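Local coordinates for aminotransferase, class III (Thermomicrobium roseum, PDB 6IO1), which probably transfers amino groups with pyridoxal 5'-phosphate as cofactor, acting as a thermostable (S)-enantioselective omega-transaminase of the class III aminotransferase family, at residues L72-A75 / A76-M80; A101-L104 / A105-P109; E194-T197 / D198-V202; E210-I213 / E214-S218; L428-S431 / R432-D436. All coordinates share one frame; numbering follows the deposited sequence.

Contact 1: L72-A75 / A76-M80; sequences LAEA and AREQM
Glu-74 and Arg-77, three residues apart on helix 70-82, form an i to i+3 salt bridge on its outward side. The arginine grips side-on. Its NE donates to Glu-74 OE1 at 3.0 Å and its NH2 to Glu-74 OE2 at 2.9 Å, the latter bond almost straight at 176°. Both oxygens lie close to the guanidinium plane, but the carboxylate is turned by 30° against it, so that OE1 is met from above its own plane and OE2 on the syn side. The two side chains run alongside each other. Glu-74 starts with CG trans to its N (chi1 163°) and bends at chi2, while Arg-77 folds at chi2 and chi3 to bring NE round to the acid. NH1 of Arg-77 serves Glu-81, a second salt bridge one turn on. A leucine in place of Arg-77 would probably leave both carboxylates without their mate and Glu-74 free to swing. On the inward side, Ala-76 rests on Val-333 of helix 328-344 and on Met-80 of the second subunit. Glu-78, itself paired with Arg-82, brings its OE1 to 4.1 Å from Glu-74 OE2, a like-charge approach.

Contact 2: A101-L104 / A105-P109; sequences AARL and AELFP
Leu-104 and Phe-108 meet where the backbone turns out of its last helical coil. Phe-108 N donates to Leu-104 O at 2.8 Å, a nearly straight bond (168°), and the ring of the same phenylalanine turns its CD2 edge to that carbonyl oxygen. Its CD2 lies 3.4 Å from Leu-104 O, which sits near the ring plane, and 4.2 Å from Leu-104 CB. A chi1 of -84°, with CG beside the backbone N, turns the ring back along the helix instead of onward with the chain. Leu-107 uses another carbonyl: its N bonds to Arg-103 O at 2.9 Å, and its CG packs on that oxygen at 3.4 Å, while CD1 comes to 4.3 Å from Arg-103 CG. Earlier in the turn Ala-105 N and Glu-106 N bond to Ala-101 O and Ala-102 O.

This is the C-terminal end of helix 95-107. Phe-108 is the first residue to leave helical backbone angles, and its extended psi of 125° leads the chain toward strand 112-118, at one margin of a seven-stranded mixed sheet. Farther out, Leu-104 packs on Phe-115 and Phe-117 of that strand, and the Phe-108 ring stacks with Phe-273 and meets Phe-287. Arg-103, extended along its whole length, carries its guanidinium away to a salt bridge with Asp-339 of helix 328-344, whose Leu-338 also touches Leu-107. His-18 of the second subunit packs against the small side chains of Ala-101, Ala-102 and Ala-105.

Contact 3: E194-T197 / D198-V202; sequences EGLT and DEEFV
A capping box between Thr-197 and Glu-200 opens helix 198-216, with the threonine at the N-cap. Each residue's side chain accepts from the other's backbone. Glu-200 N donates to Thr-197 OG1 at 3.2 Å (166°), and Thr-197 N donates to Glu-200 OE2 at 2.7 Å in a nearly straight bond of 173° that uses the anti lone pair of OE2. The reciprocal grip depends on torsions. Thr-197 OG1 stands between its own N and carbonyl carbon (chi1 67°), facing the first turn, while Glu-200 has CG beside its N and then runs extended, crossing the threonine at a slant until OE2 meets the N-H. The methyl CG2 of Thr-197 lies 3.5 Å from the same carboxylate oxygen. A water lies 2.8 Å from Thr-197 OG1 and donates to Glu-199 OE2, linking cap and first turn outside the box. Regular helical bonding then begins with Phe-201 N on Thr-197 O.

Next to the box lies an apolar contact. Leu-196, just before the cap, brings CD1 to 4.4 Å from Phe-201 CD1, approaching the ring obliquely, and its CD2 flanks Glu-200 OE2. Phe-201 in turn rests on Pro-239, and Asp-198, in the first turn, forms a salt bridge with Lys-189.

The box gives two backbone N-H groups at the helix start side-chain acceptors, and the carboxylates of Asp-198, Glu-199 and Glu-200 lie where the helix dipole would be expected to favour negative charge.

Contact 4: E210-I213 / E214-S218; sequences EETI and EREGS
Thr-212 and Glu-216 are joined by a main-chain bond, Glu-216 N to Thr-212 O at 3.0 Å and 175°, in the last turn of helix 198-216. Gly-217 N closes the helix on Ile-213 O with a short but more bent bond (2.7 Å, 139°). Gly-217 then leaves the helix with positive phi, and at its backbone angles a CB would jam against the preceding carbonyl oxygen.

The side chain of Glu-216 takes two cations. Its OE2 receives Arg-215 NH2 at 3.0 Å, on the anti side of the carboxylate and within the guanidinium plane, with a weak bond from Arg-215 NE. Its OE1 makes a salt bridge with Lys-146 at the start of strand 146-150. CG of this glutamate stands beside its backbone N, 3.4 Å from Thr-212 O, and a bend at chi2 (-60°) turns the carboxylate toward Arg-215. With an alanine here, Arg-215 and Lys-146 would probably lose their shared counter-charge and the guanidinium would be free to turn.

Packing surrounds these bonds. Thr-212 and Arg-215 run side by side, CG2 of the threonine 3.8 Å from NH2 of the arginine, while Thr-212 OG1 turns back to Glu-208 O. Thr-212 also meets Ile-182 and Leu-184 of strand 181-184, and Ile-213 leans on Ile-221 and Tyr-253. Across the end of the helix, the CG2 branch of Ile-213 reaches Ser-218 CB at 3.7 Å.

Contact 5: L428-S431 / R432-D436; sequences LTIS and RAECD
Hydrogen bonds between Ser-431 and Glu-434 make a capping box at the start of helix 432-450. Ser-431 N donates to Glu-434 OE1 at 2.9 Å, nearly straight (175°) but arriving on the anti side and 34° out of the carboxylate plane. The return bond, Glu-434 N to Ser-431 OG, is weak at 3.4 Å though well aligned. A chi1 of 75° turns the serine hydroxyl in over the first turn, and Cys-435 N takes Ser-431 O as its acceptor. One water donates to both Glu-434 OE1 and Thr-429 O, the second at 2.6 Å, tying the glutamate to the preceding loop.

The apolar contacts gather round Ile-430. Its side chain and that of Glu-434 pass each other head to tail, CG1 lying 3.6 Å from Glu-434 CB. CG1 also meets Cys-435 SG at 3.8 Å, with CG2 and CD1 close to the same sulfur. Outside, Ile-430 and Cys-435 face helix 346-361, whose Asn-349 donates to the carbonyls of Leu-428 and Ile-430.

Gripped by a backbone N-H and a water, Glu-434 OE1 is fixed in place, and a negative charge there would probably be stabilised by the helix start.

Along the chain the five contacts follow one another in series, all within the class III aminotransferase fold. Contacts 3 and 4 share helix 198-216, one at its start and one at its end, their centres about 23 Å apart. Contact 1, within helix 70-82, and contact 2, at the end of helix 95-107, lie about 22 Å apart between centres; both pack on helix 328-344 and touch the second subunit, which places them at the dimer interface. Contact 5 opens helix 432-450, near the end of the chain. Contacts 1 and 4, about 50 Å apart between centres, lie on opposite sides of the chain's centre, so the set spans much of the subunit.

Contact 1: L72-A75 / A76-M80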
loop_
_atom_site.group_PDB
_atom_site.type_symbol
_atom_site.label_atom_id
_atom_site.label_comp_id
_atom_site.label_asym_id
_atom_site.label_seq_id
_atom_site.Cartn_x
_atom_site.Cartn_y
_atom_site.Cartn_z
ATOM N N LEU B 72 16.734 -15.466 -2.505
ATOM C CA LEU B 72 15.986 -14.271 -2.128
ATOM C C LEU B 72 16.062 -14.031 -0.625
ATOM O O LEU B 72 16.172 -12.881 -0.176
ATOM C CB LEU B 72 14.533 -14.397 -2.592
ATOM C CG LEU B 72 14.203 -13.966 -4.029
ATOM C CD1 LEU B 72 15.109 -14.632 -5.059
ATOM C CD2 LEU B 72 12.749 -14.247 -4.357
ATOM N N ALA B 73 16.013 -15.106 0.166
ATOM C CA ALA B 73 16.165 -14.973 1.611
ATOM C C ALA B 73 17.530 -14.399 1.967
ATOM O O ALA B 73 17.642 -13.544 2.853
ATOM C CB ALA B 73 15.957 -16.327 2.289
ATOM N N GLU B 74 18.584 -14.862 1.288
ATOM C CA GLU B 74 19.923 -14.346 1.553
ATOM C C GLU B 74 20.046 -12.886 1.144
ATOM O O GLU B 74 20.689 -12.091 1.841
ATOM C CB GLU B 74 20.967 -15.196 0.823
ATOM C CG GLU B 74 22.328 -14.529 0.677
ATOM C CD GLU B 74 23.029 -14.301 2.006
ATOM O OE1 GLU B 74 22.612 -14.897 3.022
ATOM O OE2 GLU B 74 24.001 -13.518 2.035
ATOM N N ALA B 75 19.432 -12.510 0.021
ATOM C CA ALA B 75 19.440 -11.108 -0.383
ATOM C C ALA B 75 18.756 -10.239 0.664
ATOM O O ALA B 75 19.273 -9.179 1.045
ATOM C CB ALA B 75 18.765 -10.942 -1.744
ATOM N N ALA B 76 17.592 -10.683 1.149
ATOM C CA ALA B 76 16.882 -9.932 2.178
ATOM C C ALA B 76 17.707 -9.822 3.454
ATOM O O ALA B 76 17.781 -8.750 4.058
ATOM C CB ALA B 76 15.532 -10.584 2.470
ATOM N N ARG B 77 18.331 -10.923 3.882
ATOM C CA ARG B 77 19.140 -10.897 5.098
ATOM C C ARG B 77 20.307 -9.926 4.961
ATOM O O ARG B 77 20.557 -9.100 5.850
ATOM C CB ARG B 77 19.644 -12.308 5.411
ATOM C CG ARG B 77 20.448 -12.426 6.693
ATOM C CD ARG B 77 21.515 -13.505 6.572
ATOM N NE ARG B 77 22.473 -13.219 5.508
ATOM C CZ ARG B 77 23.486 -12.366 5.624
ATOM N NH1 ARG B 77 23.689 -11.729 6.769
ATOM N NH2 ARG B 77 24.309 -12.165 4.603
ATOM N N GLU B 78 21.026 -10.006 3.837
ATOM C CA GLU B 78 22.161 -9.122 3.598
ATOM C C GLU B 78 21.731 -7.662 3.621
ATOM O O GLU B 78 22.350 -6.826 4.294
ATOM C CB GLU B 78 22.808 -9.474 2.258
ATOM C CG GLU B 78 24.134 -8.789 1.982
ATOM C CD GLU B 78 24.520 -8.860 0.517
ATOM O OE1 GLU B 78 24.653 -9.984 -0.010
ATOM O OE2 GLU B 78 24.686 -7.794 -0.110
ATOM N N GLN B 79 20.664 -7.335 2.884
ATOM C CA GLN B 79 20.223 -5.947 2.833
ATOM C C GLN B 79 19.732 -5.469 4.192
ATOM O O GLN B 79 20.012 -4.337 4.585
ATOM C CB GLN B 79 19.141 -5.760 1.771
ATOM C CG GLN B 79 18.810 -4.294 1.509
ATOM C CD GLN B 79 20.039 -3.470 1.161
ATOM O OE1 GLN B 79 20.907 -3.914 0.409
ATOM N NE2 GLN B 79 20.121 -2.265 1.716
ATOM N N MET B 80 18.986 -6.302 4.920
ATOM C CA MET B 80 18.491 -5.884 6.228
ATOM C C MET B 80 19.636 -5.614 7.193
ATOM O O MET B 80 19.572 -4.672 7.994
ATOM C CB MET B 80 17.544 -6.941 6.797
ATOM C CG MET B 80 16.207 -6.990 6.092
ATOM S SD MET B 80 15.120 -8.276 6.716
ATOM C CE MET B 80 14.718 -7.617 8.329
#

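Contact 2: A101-L104 / A105-P109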
loop_
_atom_site.group_PDB
_atom_site.type_symbol
_atom_site.label_atom_id
_atom_site.label_comp_id
_atom_site.label_asym_id
_atom_site.label_seq_id
_atom_site.Cartn_x
_atom_site.Cartn_y
_atom_site.Cartn_z
ATOM N N ALA B 101 15.653 0.533 -10.504
ATOM C CA ALA B 101 15.069 1.484 -11.447
ATOM C C ALA B 101 15.770 1.419 -12.799
ATOM O O ALA B 101 15.113 1.374 -13.848
ATOM C CB ALA B 101 15.133 2.899 -10.874
ATOM N N ALA B 102 17.107 1.392 -12.796
ATOM C CA ALA B 102 17.839 1.303 -14.060
ATOM C C ALA B 102 17.546 -0.010 -14.783
ATOM O O ALA B 102 17.336 -0.032 -16.007
ATOM C CB ALA B 102 19.339 1.458 -13.809
ATOM N N ARG B 103 17.522 -1.118 -14.039
ATOM C CA ARG B 103 17.264 -2.416 -14.649
ATOM C C ARG B 103 15.870 -2.472 -15.258
ATOM O O ARG B 103 15.684 -3.021 -16.349
ATOM C CB ARG B 103 17.442 -3.519 -13.609
ATOM C CG ARG B 103 17.531 -4.910 -14.190
ATOM C CD ARG B 103 18.069 -5.873 -13.156
ATOM N NE ARG B 103 18.371 -7.180 -13.726
ATOM C CZ ARG B 103 18.703 -8.243 -13.003
ATOM N NH1 ARG B 103 18.752 -8.157 -11.681
ATOM N NH2 ARG B 103 18.966 -9.398 -13.599
ATOM N N LEU B 104 14.874 -1.919 -14.561
ATOM C CA LEU B 104 13.525 -1.865 -15.111
ATOM C C LEU B 104 13.457 -0.965 -16.335
ATOM O O LEU B 104 12.690 -1.244 -17.263
ATOM C CB LEU B 104 12.542 -1.388 -14.043
ATOM C CG LEU B 104 12.281 -2.359 -12.890
ATOM C CD1 LEU B 104 11.249 -1.784 -11.935
ATOM C CD2 LEU B 104 11.840 -3.716 -13.414
ATOM N N ALA B 105 14.239 0.118 -16.352
ATOM C CA ALA B 105 14.318 0.940 -17.555
ATOM C C ALA B 105 14.822 0.121 -18.734
ATOM O O ALA B 105 14.352 0.287 -19.865
ATOM C CB ALA B 105 15.219 2.149 -17.313
ATOM N N GLU B 106 15.784 -0.769 -18.486
ATOM C CA GLU B 106 16.245 -1.652 -19.556
ATOM C C GLU B 106 15.163 -2.654 -19.955
ATOM O O GLU B 106 14.897 -2.854 -21.148
ATOM C CB GLU B 106 17.520 -2.387 -19.140
ATOM C CG GLU B 106 17.952 -3.449 -20.146
ATOM C CD GLU B 106 19.348 -3.979 -19.886
ATOM O OE1 GLU B 106 19.587 -5.178 -20.142
ATOM O OE2 GLU B 106 20.205 -3.197 -19.428
ATOM N N LEU B 107 14.528 -3.294 -18.970
ATOM C CA LEU B 107 13.608 -4.394 -19.255
ATOM C C LEU B 107 12.313 -3.911 -19.899
ATOM O O LEU B 107 11.778 -4.576 -20.796
ATOM C CB LEU B 107 13.317 -5.175 -17.974
ATOM C CG LEU B 107 14.502 -5.976 -17.436
ATOM C CD1 LEU B 107 14.146 -6.675 -16.134
ATOM C CD2 LEU B 107 14.983 -6.981 -18.474
ATOM N N PHE B 108 11.786 -2.775 -19.460
ATOM C CA PHE B 108 10.548 -2.273 -20.050
ATOM C C PHE B 108 10.849 -1.631 -21.402
ATOM O O PHE B 108 11.700 -0.740 -21.480
ATOM C CB PHE B 108 9.870 -1.267 -19.124
ATOM C CG PHE B 108 9.000 -1.899 -18.071
ATOM C CD1 PHE B 108 7.796 -2.494 -18.412
ATOM C CD2 PHE B 108 9.383 -1.892 -16.739
ATOM C CE1 PHE B 108 6.992 -3.073 -17.446
ATOM C CE2 PHE B 108 8.584 -2.469 -15.768
ATOM C CZ PHE B 108 7.387 -3.060 -16.123
ATOM N N PRO B 109 10.184 -2.060 -22.474
ATOM C CA PRO B 109 10.541 -1.571 -23.812
ATOM C C PRO B 109 10.290 -0.079 -23.975
ATOM O O PRO B 109 9.385 0.497 -23.367
ATOM C CB PRO B 109 9.637 -2.387 -24.744
ATOM C CG PRO B 109 9.199 -3.566 -23.938
ATOM C CD PRO B 109 9.148 -3.104 -22.518
#

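Contact 3: E194-T197 / D198-V202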
loop_
_atom_site.group_PDB
_atom_site.type_symbol
_atom_site.label_atom_id
_atom_site.label_comp_id
_atom_site.label_asym_id
_atom_site.label_seq_id
_atom_site.Cartn_x
_atom_site.Cartn_y
_atom_site.Cartn_z
ATOM N N GLU B 194 -21.335 -12.782 -28.878
ATOM C CA GLU B 194 -21.923 -13.995 -29.436
ATOM C C GLU B 194 -22.187 -13.847 -30.929
ATOM O O GLU B 194 -22.717 -12.829 -31.384
ATOM C CB GLU B 194 -23.223 -14.332 -28.709
ATOM C CG GLU B 194 -23.038 -15.135 -27.433
ATOM C CD GLU B 194 -24.286 -15.905 -27.052
ATOM O OE1 GLU B 194 -25.366 -15.285 -26.965
ATOM O OE2 GLU B 194 -24.188 -17.132 -26.840
ATOM N N GLY B 195 -21.817 -14.875 -31.690
ATOM C CA GLY B 195 -22.055 -14.879 -33.123
ATOM C C GLY B 195 -21.298 -13.811 -33.877
ATOM O O GLY B 195 -21.775 -13.330 -34.909
ATOM N N LEU B 196 -20.122 -13.431 -33.389
ATOM C CA LEU B 196 -19.300 -12.414 -34.022
ATOM C C LEU B 196 -17.909 -12.973 -34.258
ATOM O O LEU B 196 -17.426 -13.816 -33.498
ATOM C CB LEU B 196 -19.198 -11.149 -33.158
ATOM C CG LEU B 196 -20.470 -10.349 -32.880
ATOM C CD1 LEU B 196 -20.138 -9.108 -32.068
ATOM C CD2 LEU B 196 -21.169 -9.972 -34.175
ATOM N N THR B 197 -17.271 -12.514 -35.329
ATOM C CA THR B 197 -15.852 -12.775 -35.473
ATOM C C THR B 197 -15.070 -11.837 -34.557
ATOM O O THR B 197 -15.605 -10.862 -34.020
ATOM C CB THR B 197 -15.409 -12.603 -36.926
ATOM O OG1 THR B 197 -15.525 -11.228 -37.306
ATOM C CG2 THR B 197 -16.272 -13.454 -37.848
ATOM N N ASP B 198 -13.788 -12.150 -34.363
ATOM C CA ASP B 198 -12.942 -11.269 -33.565
ATOM C C ASP B 198 -12.885 -9.875 -34.175
ATOM O O ASP B 198 -12.904 -8.871 -33.456
ATOM C CB ASP B 198 -11.539 -11.862 -33.434
ATOM C CG ASP B 198 -11.439 -12.877 -32.313
ATOM O OD1 ASP B 198 -12.467 -13.143 -31.657
ATOM O OD2 ASP B 198 -10.331 -13.407 -32.082
ATOM N N GLU B 199 -12.826 -9.800 -35.507
ATOM C CA GLU B 199 -12.778 -8.509 -36.187
ATOM C C GLU B 199 -14.039 -7.692 -35.919
ATOM O O GLU B 199 -13.956 -6.498 -35.604
ATOM C CB GLU B 199 -12.573 -8.726 -37.684
ATOM C CG GLU B 199 -12.571 -7.458 -38.516
ATOM C CD GLU B 199 -11.977 -7.679 -39.892
ATOM O OE1 GLU B 199 -11.370 -6.736 -40.441
ATOM O OE2 GLU B 199 -12.110 -8.802 -40.423
ATOM N N GLU B 200 -15.217 -8.314 -36.044
ATOM C CA GLU B 200 -16.466 -7.591 -35.814
ATOM C C GLU B 200 -16.575 -7.127 -34.366
ATOM O O GLU B 200 -17.014 -6.001 -34.091
ATOM C CB GLU B 200 -17.657 -8.481 -36.175
ATOM C CG GLU B 200 -17.733 -8.894 -37.639
ATOM C CD GLU B 200 -18.705 -10.039 -37.868
ATOM O OE1 GLU B 200 -19.478 -9.982 -38.849
ATOM O OE2 GLU B 200 -18.696 -10.999 -37.068
ATOM N N PHE B 201 -16.183 -7.988 -33.424
ATOM C CA PHE B 201 -16.209 -7.626 -32.011
ATOM C C PHE B 201 -15.280 -6.451 -31.728
ATOM O O PHE B 201 -15.649 -5.513 -31.008
ATOM C CB PHE B 201 -15.823 -8.846 -31.173
ATOM C CG PHE B 201 -16.055 -8.681 -29.701
ATOM C CD1 PHE B 201 -17.073 -7.871 -29.227
ATOM C CD2 PHE B 201 -15.260 -9.354 -28.788
ATOM C CE1 PHE B 201 -17.285 -7.727 -27.869
ATOM C CE2 PHE B 201 -15.467 -9.215 -27.431
ATOM C CZ PHE B 201 -16.480 -8.401 -26.970
ATOM N N VAL B 202 -14.070 -6.485 -32.293
ATOM C CA VAL B 202 -13.126 -5.384 -32.117
ATOM C C VAL B 202 -13.683 -4.102 -32.720
ATOM O O VAL B 202 -13.518 -3.014 -32.157
ATOM C CB VAL B 202 -11.758 -5.753 -32.724
ATOM C CG1 VAL B 202 -10.867 -4.524 -32.829
ATOM C CG2 VAL B 202 -11.080 -6.824 -31.888
HETATM O O HOH W 1 -14.711 -10.735 -39.913
#

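Contact 4: E210-I213 / E214-S218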
loop_
_atom_site.group_PDB
_atom_site.type_symbol
_atom_site.label_atom_id
_atom_site.label_comp_id
_atom_site.label_asym_id
_atom_site.label_seq_id
_atom_site.Cartn_x
_atom_site.Cartn_y
_atom_site.Cartn_z
ATOM N N GLU B 210 -14.856 5.208 -29.222
ATOM C CA GLU B 210 -14.861 6.498 -29.905
ATOM C C GLU B 210 -16.087 7.321 -29.524
ATOM O O GLU B 210 -15.983 8.522 -29.243
ATOM C CB GLU B 210 -14.803 6.293 -31.420
ATOM C CG GLU B 210 -13.549 5.588 -31.912
ATOM C CD GLU B 210 -12.950 6.254 -33.133
ATOM O OE1 GLU B 210 -12.721 7.481 -33.090
ATOM O OE2 GLU B 210 -12.714 5.552 -34.137
ATOM N N GLU B 211 -17.265 6.692 -29.516
ATOM C CA GLU B 211 -18.481 7.429 -29.189
ATOM C C GLU B 211 -18.483 7.882 -27.731
ATOM O O GLU B 211 -18.962 8.980 -27.418
ATOM C CB GLU B 211 -19.704 6.585 -29.543
ATOM C CG GLU B 211 -19.799 6.388 -31.050
ATOM C CD GLU B 211 -21.155 5.917 -31.528
ATOM O OE1 GLU B 211 -22.011 6.775 -31.812
ATOM O OE2 GLU B 211 -21.348 4.691 -31.656
ATOM N N THR B 212 -17.952 7.058 -26.820
ATOM C CA THR B 212 -17.840 7.483 -25.426
ATOM C C THR B 212 -16.910 8.683 -25.293
ATOM O O THR B 212 -17.214 9.642 -24.569
ATOM C CB THR B 212 -17.351 6.325 -24.558
ATOM O OG1 THR B 212 -18.347 5.295 -24.531
ATOM C CG2 THR B 212 -17.089 6.803 -23.136
ATOM N N ILE B 213 -15.776 8.653 -26.001
ATOM C CA ILE B 213 -14.845 9.778 -25.961
ATOM C C ILE B 213 -15.515 11.039 -26.486
ATOM O O ILE B 213 -15.374 12.125 -25.908
ATOM C CB ILE B 213 -13.570 9.442 -26.759
ATOM C CG1 ILE B 213 -12.748 8.377 -26.033
ATOM C CG2 ILE B 213 -12.740 10.693 -26.993
ATOM C CD1 ILE B 213 -11.563 7.881 -26.834
ATOM N N GLU B 214 -16.264 10.916 -27.584
ATOM C CA GLU B 214 -16.972 12.071 -28.129
ATOM C C GLU B 214 -18.008 12.618 -27.148
ATOM O O GLU B 214 -18.141 13.838 -27.003
ATOM C CB GLU B 214 -17.616 11.711 -29.468
ATOM C CG GLU B 214 -16.616 11.615 -30.612
ATOM C CD GLU B 214 -15.693 12.818 -30.684
ATOM O OE1 GLU B 214 -16.144 13.890 -31.139
ATOM O OE2 GLU B 214 -14.516 12.694 -30.282
ATOM N N ARG B 215 -18.765 11.741 -26.483
ATOM C CA ARG B 215 -19.765 12.209 -25.521
ATOM C C ARG B 215 -19.119 12.961 -24.375
ATOM O O ARG B 215 -19.552 14.062 -24.005
ATOM C CB ARG B 215 -20.544 11.038 -24.955
ATOM C CG ARG B 215 -21.734 11.409 -24.143
ATOM C CD ARG B 215 -22.192 10.127 -23.482
ATOM N NE ARG B 215 -21.275 9.555 -22.483
ATOM C CZ ARG B 215 -21.133 8.249 -22.215
ATOM N NH1 ARG B 215 -21.830 7.318 -22.867
ATOM N NH2 ARG B 215 -20.278 7.861 -21.277
ATOM N N GLU B 216 -18.142 12.318 -23.739
ATOM C CA GLU B 216 -17.425 12.918 -22.584
ATOM C C GLU B 216 -16.635 14.156 -23.022
ATOM O O GLU B 216 -16.606 15.138 -22.255
ATOM C CB GLU B 216 -16.493 11.878 -21.957
ATOM C CG GLU B 216 -17.230 10.706 -21.336
ATOM C CD GLU B 216 -18.194 11.081 -20.224
ATOM O OE1 GLU B 216 -18.080 12.207 -19.699
ATOM O OE2 GLU B 216 -19.058 10.249 -19.887
ATOM N N GLY B 217 -16.061 14.120 -24.229
ATOM C CA GLY B 217 -15.149 15.153 -24.663
ATOM C C GLY B 217 -13.720 14.734 -24.408
ATOM O O GLY B 217 -13.321 14.548 -23.254
ATOM N N SER B 218 -12.945 14.567 -25.482
ATOM C CA SER B 218 -11.585 14.054 -25.350
ATOM C C SER B 218 -10.721 14.954 -24.478
ATOM O O SER B 218 -9.814 14.466 -23.792
ATOM C CB SER B 218 -10.951 13.886 -26.730
ATOM O OG SER B 218 -10.580 15.139 -27.277
#

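Contact 5: L428-S431 / R432-D436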
loop_
_atom_site.group_PDB
_atom_site.type_symbol
_atom_site.label_atom_id
_atom_site.label_comp_id
_atom_site.label_asym_id
_atom_site.label_seq_id
_atom_site.Cartn_x
_atom_site.Cartn_y
_atom_site.Cartn_z
ATOM N N LEU B 428 5.415 -19.968 -12.318
ATOM C CA LEU B 428 5.974 -20.082 -13.661
ATOM C C LEU B 428 6.879 -21.297 -13.831
ATOM O O LEU B 428 7.213 -21.641 -14.970
ATOM C CB LEU B 428 6.753 -18.814 -14.022
ATOM C CG LEU B 428 6.078 -17.450 -13.843
ATOM C CD1 LEU B 428 6.886 -16.366 -14.544
ATOM C CD2 LEU B 428 4.644 -17.457 -14.349
ATOM N N THR B 429 7.279 -21.950 -12.743
ATOM C CA THR B 429 8.178 -23.095 -12.798
ATOM C C THR B 429 7.450 -24.430 -12.899
ATOM O O THR B 429 8.107 -25.476 -12.860
ATOM C CB THR B 429 9.085 -23.109 -11.566
ATOM O OG1 THR B 429 8.283 -23.172 -10.380
ATOM C CG2 THR B 429 9.939 -21.852 -11.522
ATOM N N ILE B 430 6.118 -24.420 -13.011
ATOM C CA ILE B 430 5.348 -25.657 -12.937
ATOM C C ILE B 430 5.753 -26.600 -14.061
ATOM O O ILE B 430 5.866 -26.207 -15.228
ATOM C CB ILE B 430 3.841 -25.353 -12.951
ATOM C CG1 ILE B 430 3.034 -26.619 -12.645
ATOM C CG2 ILE B 430 3.408 -24.734 -14.277
ATOM C CD1 ILE B 430 1.596 -26.340 -12.257
ATOM N N SER B 431 6.031 -27.843 -13.694
ATOM C CA SER B 431 6.392 -28.880 -14.645
ATOM C C SER B 431 5.163 -29.579 -15.217
ATOM O O SER B 431 4.019 -29.333 -14.811
ATOM C CB SER B 431 7.296 -29.918 -13.980
ATOM O OG SER B 431 6.553 -30.769 -13.118
ATOM N N ARG B 432 5.444 -30.562 -16.079
ATOM C CA ARG B 432 4.412 -31.432 -16.705
ATOM C C ARG B 432 3.718 -32.308 -15.649
ATOM O O ARG B 432 2.477 -32.405 -15.714
ATOM C CB ARG B 432 5.053 -32.302 -17.791
ATOM C CG ARG B 432 4.053 -33.111 -18.606
ATOM C CD ARG B 432 4.718 -33.902 -19.718
ATOM N NE ARG B 432 3.757 -34.631 -20.534
ATOM C CZ ARG B 432 3.177 -34.145 -21.626
ATOM N NH1 ARG B 432 3.460 -32.922 -22.037
ATOM N NH2 ARG B 432 2.317 -34.885 -22.301
ATOM N N ALA B 433 4.460 -32.892 -14.693
ATOM C CA ALA B 433 3.816 -33.760 -13.724
ATOM C C ALA B 433 2.957 -32.955 -12.769
ATOM O O ALA B 433 1.828 -33.350 -12.451
ATOM C CB ALA B 433 4.873 -34.570 -12.975
ATOM N N GLU B 434 3.458 -31.805 -12.331
ATOM C CA GLU B 434 2.662 -30.931 -11.481
ATOM C C GLU B 434 1.442 -30.392 -12.226
ATOM O O GLU B 434 0.364 -30.234 -11.637
ATOM C CB GLU B 434 3.548 -29.804 -10.957
ATOM C CG GLU B 434 4.753 -30.345 -10.192
ATOM C CD GLU B 434 5.875 -29.339 -10.043
ATOM O OE1 GLU B 434 5.913 -28.363 -10.819
ATOM O OE2 GLU B 434 6.723 -29.529 -9.146
ATOM N N CYS B 435 1.584 -30.125 -13.529
ATOM C CA CYS B 435 0.428 -29.723 -14.324
ATOM C C CYS B 435 -0.631 -30.816 -14.341
ATOM O O CYS B 435 -1.828 -30.528 -14.250
ATOM C CB CYS B 435 0.847 -29.369 -15.752
ATOM S SG CYS B 435 1.566 -27.726 -15.950
ATOM N N ASP B 436 -0.209 -32.078 -14.470
ATOM C CA ASP B 436 -1.160 -33.186 -14.446
ATOM C C ASP B 436 -1.841 -33.294 -13.091
ATOM O O ASP B 436 -3.043 -33.586 -13.008
ATOM C CB ASP B 436 -0.454 -34.500 -14.766
ATOM C CG ASP B 436 -0.079 -34.618 -16.216
ATOM O OD1 ASP B 436 -0.643 -33.866 -17.038
ATOM O OD2 ASP B 436 0.768 -35.474 -16.543
HETATM O O HOH W 2 8.580 -27.280 -11.048
#